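Local coordinates for possible transcriptional regulator, ArsR family protein (Rhodococcus sp., PDB 2OQG) that probably acts as a DNA-binding transcription factor of the ArsR type, built as a winged helix-turn-helix protein whose copies associate, at residues 55-65 / 75-83. Residues are numbered along the deposited sequence; the frame is centred on the assembly and turned at random.
Sequences LNALQACGLVE and YRALGAELN. With ACY (acetic acid), chain F.
Arg76 O takes the backbone N-H of Glu65, with 2.9 Å from Glu65 N to Arg76 O, and the CA-H of Val64 also points at this oxygen. Arg76 N returns a bond to Glu65 O, so Glu65 and Arg76 form a hydrogen-bonded antiparallel pair; Val64 and Ala77 form the adjoining non-hydrogen-bonded one. These pairs close the base of the wing, the beta hairpin 64-69/72-77 of a winged helix-turn-helix. Leu78 N extends the ladder past the strand end by binding Leu63 O from above the carbonyl plane, 42° out of it. Beyond it, one water donates to Gly62 O and Leu78 O and accepts from Glu81 N, joining the turn after helix 48-60 to the start of helix 80-107. That turn is a Schellman motif: Leu63 N is hydrogen-bonded to Leu58 O and Gly62 N to Gln59 O, with Gly62 at positive phi as the C-prime residue.

One residue before Arg76, Tyr75 lays its ring against helix 48-60. Leu55 CD1 sits over one ring face, 3.9 Å from the centroid and 15° off the normal, a CH-pi contact. The Gln59 amide stands almost perpendicular to the ring, its NE2 3.6 Å from Tyr75 CE1; a second water ties this nitrogen to Tyr75 OH. Leu63 CD2 packs against Leu82 CD2, while Trp96 of the second subunit covers Leu82.

Glu65 CG lies between its backbone N and carbonyl carbon, and the extended chain beyond runs beside Arg76, with Leu78 CD2 3.6 Å from Glu65 OE2. Arg76 NH1 donates only weakly to Glu65 OE2, at 3.4 Å with an N-H...O angle of 131°, as part of a salt bridge. Arg76 also pairs with Asp34, and a bound acetate, probably from the crystallisation liquor, meets its guanidinium edge-on: Arg76 NH1 donates to acetate O at 2.8 Å, and NH2 to OXT.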
loop_
_atom_site.group_PDB
_atom_site.type_symbol
_atom_site.label_atom_id
_atom_site.label_comp_id
_atom_site.label_asym_id
_atom_site.label_seq_id
_atom_site.Cartn_x
_atom_site.Cartn_y
_atom_site.Cartn_z
ATOM N N LEU A 55 -12.871 -5.648 12.133
ATOM C CA LEU A 55 -12.220 -4.849 11.079
ATOM C C LEU A 55 -13.231 -4.009 10.313
ATOM O O LEU A 55 -12.986 -2.842 10.007
ATOM C CB LEU A 55 -11.419 -5.681 10.131
ATOM C CG LEU A 55 -10.158 -6.266 10.734
ATOM C CD1 LEU A 55 -9.642 -7.337 9.765
ATOM C CD2 LEU A 55 -9.069 -5.156 11.060
ATOM N N ASN A 56 -14.385 -4.601 10.021
ATOM C CA ASN A 56 -15.424 -3.864 9.259
ATOM C C ASN A 56 -15.882 -2.672 10.087
ATOM O O ASN A 56 -16.071 -1.553 9.539
ATOM C CB ASN A 56 -16.610 -4.795 8.900
ATOM C CG ASN A 56 -16.215 -5.836 7.880
ATOM O OD1 ASN A 56 -15.174 -5.697 7.239
ATOM N ND2 ASN A 56 -17.032 -6.904 7.726
ATOM N N ALA A 57 -16.066 -2.896 11.390
ATOM C CA ALA A 57 -16.546 -1.812 12.282
ATOM C C ALA A 57 -15.487 -0.727 12.341
ATOM O O ALA A 57 -15.813 0.496 12.230
ATOM C CB ALA A 57 -16.845 -2.333 13.660
ATOM N N LEU A 58 -14.226 -1.155 12.502
ATOM C CA LEU A 58 -13.122 -0.165 12.531
ATOM C C LEU A 58 -12.973 0.615 11.215
ATOM O O LEU A 58 -12.687 1.848 11.235
ATOM C CB LEU A 58 -11.796 -0.830 12.921
ATOM C CG LEU A 58 -11.773 -1.395 14.328
ATOM C CD1 LEU A 58 -10.516 -2.273 14.508
ATOM C CD2 LEU A 58 -11.811 -0.237 15.394
ATOM N N GLN A 59 -13.130 -0.042 10.068
ATOM C CA GLN A 59 -13.037 0.690 8.797
ATOM C C GLN A 59 -14.213 1.632 8.624
ATOM O O GLN A 59 -14.055 2.757 8.097
ATOM C CB GLN A 59 -12.985 -0.291 7.616
ATOM C CG GLN A 59 -11.812 -1.204 7.648
ATOM C CD GLN A 59 -11.845 -2.212 6.505
ATOM O OE1 GLN A 59 -11.423 -1.939 5.391
ATOM N NE2 GLN A 59 -12.407 -3.356 6.782
ATOM N N ALA A 60 -15.396 1.196 9.080
ATOM C CA ALA A 60 -16.599 1.999 8.849
ATOM C C ALA A 60 -16.546 3.317 9.586
ATOM O O ALA A 60 -17.207 4.257 9.191
ATOM C CB ALA A 60 -17.901 1.210 9.262
ATOM N N CYS A 61 -15.842 3.366 10.710
ATOM C CA CYS A 61 -15.808 4.615 11.473
ATOM C C CYS A 61 -14.472 5.320 11.248
ATOM O O CYS A 61 -14.210 6.354 11.877
ATOM C CB CYS A 61 -16.082 4.320 12.954
ATOM S SG CYS A 61 -14.741 3.507 13.724
ATOM N N GLY A 62 -13.660 4.810 10.321
ATOM C CA GLY A 62 -12.452 5.515 9.894
ATOM C C GLY A 62 -11.195 5.258 10.703
ATOM O O GLY A 62 -10.160 5.919 10.495
ATOM N N LEU A 63 -11.241 4.285 11.602
ATOM C CA LEU A 63 -10.061 4.003 12.448
ATOM C C LEU A 63 -9.032 3.097 11.794
ATOM O O LEU A 63 -7.847 3.008 12.226
ATOM C CB LEU A 63 -10.516 3.353 13.768
ATOM C CG LEU A 63 -11.180 4.354 14.724
ATOM C CD1 LEU A 63 -11.843 3.633 15.868
ATOM C CD2 LEU A 63 -10.097 5.283 15.292
ATOM N N VAL A 64 -9.491 2.389 10.765
ATOM C CA VAL A 64 -8.657 1.431 9.985
ATOM C C VAL A 64 -8.917 1.610 8.519
ATOM O O VAL A 64 -10.081 1.907 8.098
ATOM C CB VAL A 64 -8.961 -0.063 10.428
ATOM C CG1 VAL A 64 -8.430 -1.061 9.470
ATOM C CG2 VAL A 64 -8.476 -0.269 11.856
ATOM N N GLU A 65 -7.849 1.434 7.712
ATOM C CA GLU A 65 -8.045 1.338 6.282
ATOM C C GLU A 65 -7.466 0.020 5.748
ATOM O O GLU A 65 -6.443 -0.467 6.262
ATOM C CB GLU A 65 -7.466 2.536 5.511
ATOM C CG GLU A 65 -5.967 2.642 5.567
ATOM C CD GLU A 65 -5.434 3.911 4.889
ATOM O OE1 GLU A 65 -6.261 4.705 4.350
ATOM O OE2 GLU A 65 -4.177 4.145 4.939
ATOM N N TYR A 75 -4.252 -4.486 6.667
ATOM C CA TYR A 75 -4.999 -3.389 7.318
ATOM C C TYR A 75 -4.062 -2.483 8.087
ATOM O O TYR A 75 -3.001 -2.939 8.577
ATOM C CB TYR A 75 -6.074 -3.955 8.240
ATOM C CG TYR A 75 -7.078 -4.748 7.476
ATOM C CD1 TYR A 75 -8.188 -4.129 6.950
ATOM C CD2 TYR A 75 -6.876 -6.137 7.191
ATOM C CE1 TYR A 75 -9.149 -4.851 6.203
ATOM C CE2 TYR A 75 -7.830 -6.863 6.412
ATOM C CZ TYR A 75 -8.951 -6.202 5.932
ATOM O OH TYR A 75 -9.858 -6.916 5.187
ATOM N N ARG A 76 -4.461 -1.217 8.259
ATOM C CA ARG A 76 -3.555 -0.240 8.872
ATOM C C ARG A 76 -4.424 0.658 9.774
ATOM O O ARG A 76 -5.496 1.056 9.371
ATOM C CB ARG A 76 -2.859 0.617 7.789
ATOM C CG ARG A 76 -2.121 1.817 8.283
ATOM C CD ARG A 76 -1.629 2.571 7.043
ATOM N NE ARG A 76 -0.800 1.724 6.180
ATOM C CZ ARG A 76 -0.488 2.019 4.913
ATOM N NH1 ARG A 76 -0.944 3.146 4.362
ATOM N NH2 ARG A 76 0.314 1.202 4.223
ATOM N N ALA A 77 -3.975 0.922 10.995
ATOM C CA ALA A 77 -4.671 1.856 11.899
ATOM C C ALA A 77 -4.327 3.261 11.449
ATOM O O ALA A 77 -3.160 3.554 11.102
ATOM C CB ALA A 77 -4.251 1.645 13.338
ATOM N N LEU A 78 -5.298 4.155 11.630
ATOM C CA LEU A 78 -5.197 5.552 11.231
ATOM C C LEU A 78 -5.426 6.468 12.406
ATOM O O LEU A 78 -6.360 6.254 13.219
ATOM C CB LEU A 78 -6.280 5.874 10.200
ATOM C CG LEU A 78 -6.063 5.151 8.881
ATOM C CD1 LEU A 78 -7.274 5.422 7.951
ATOM C CD2 LEU A 78 -4.792 5.508 8.185
ATOM N N GLY A 79 -4.558 7.489 12.541
ATOM C CA GLY A 79 -4.714 8.402 13.671
ATOM C C GLY A 79 -5.786 9.449 13.546
ATOM O O GLY A 79 -6.213 10.001 14.581
ATOM N N ALA A 80 -6.233 9.782 12.326
ATOM C CA ALA A 80 -7.180 10.926 12.127
ATOM C C ALA A 80 -8.388 10.958 13.061
ATOM O O ALA A 80 -8.702 12.046 13.642
ATOM C CB ALA A 80 -7.671 11.049 10.669
ATOM N N GLU A 81 -9.090 9.831 13.217
ATOM C CA GLU A 81 -10.255 9.875 14.096
ATOM C C GLU A 81 -9.915 9.882 15.577
ATOM O O GLU A 81 -10.679 10.445 16.362
ATOM C CB GLU A 81 -11.233 8.736 13.775
ATOM C CG GLU A 81 -11.633 8.741 12.290
ATOM C CD GLU A 81 -12.770 9.671 11.899
ATOM O OE1 GLU A 81 -13.758 9.151 11.316
ATOM O OE2 GLU A 81 -12.699 10.905 12.110
ATOM N N LEU A 82 -8.749 9.350 15.964
ATOM C CA LEU A 82 -8.322 9.393 17.331
ATOM C C LEU A 82 -7.958 10.842 17.604
ATOM O O LEU A 82 -8.290 11.370 18.661
ATOM C CB LEU A 82 -7.086 8.548 17.602
ATOM C CG LEU A 82 -7.082 7.048 17.777
ATOM C CD1 LEU A 82 -5.770 6.600 18.497
ATOM C CD2 LEU A 82 -8.332 6.569 18.402
ATOM N N ASN A 83 -7.350 11.511 16.622
ATOM C CA ASN A 83 -6.968 12.941 16.837
ATOM C C ASN A 83 -8.207 13.826 16.954
ATOM O O ASN A 83 -8.309 14.695 17.839
ATOM C CB ASN A 83 -6.056 13.439 15.721
ATOM C CG ASN A 83 -4.761 12.684 15.653
ATOM O OD1 ASN A 83 -4.275 12.113 16.653
ATOM N ND2 ASN A 83 -4.156 12.690 14.464
HETATM C C ACY F . 0.821 2.570 1.097
HETATM O O ACY F . 0.136 3.382 1.746
HETATM O OXT ACY F . 1.152 1.418 1.463
HETATM C CH3 ACY F . 1.295 3.008 -0.256
HETATM O O HOH W 1 -12.310 -5.932 5.546
HETATM O O HOH W 2 -8.771 7.284 12.331
#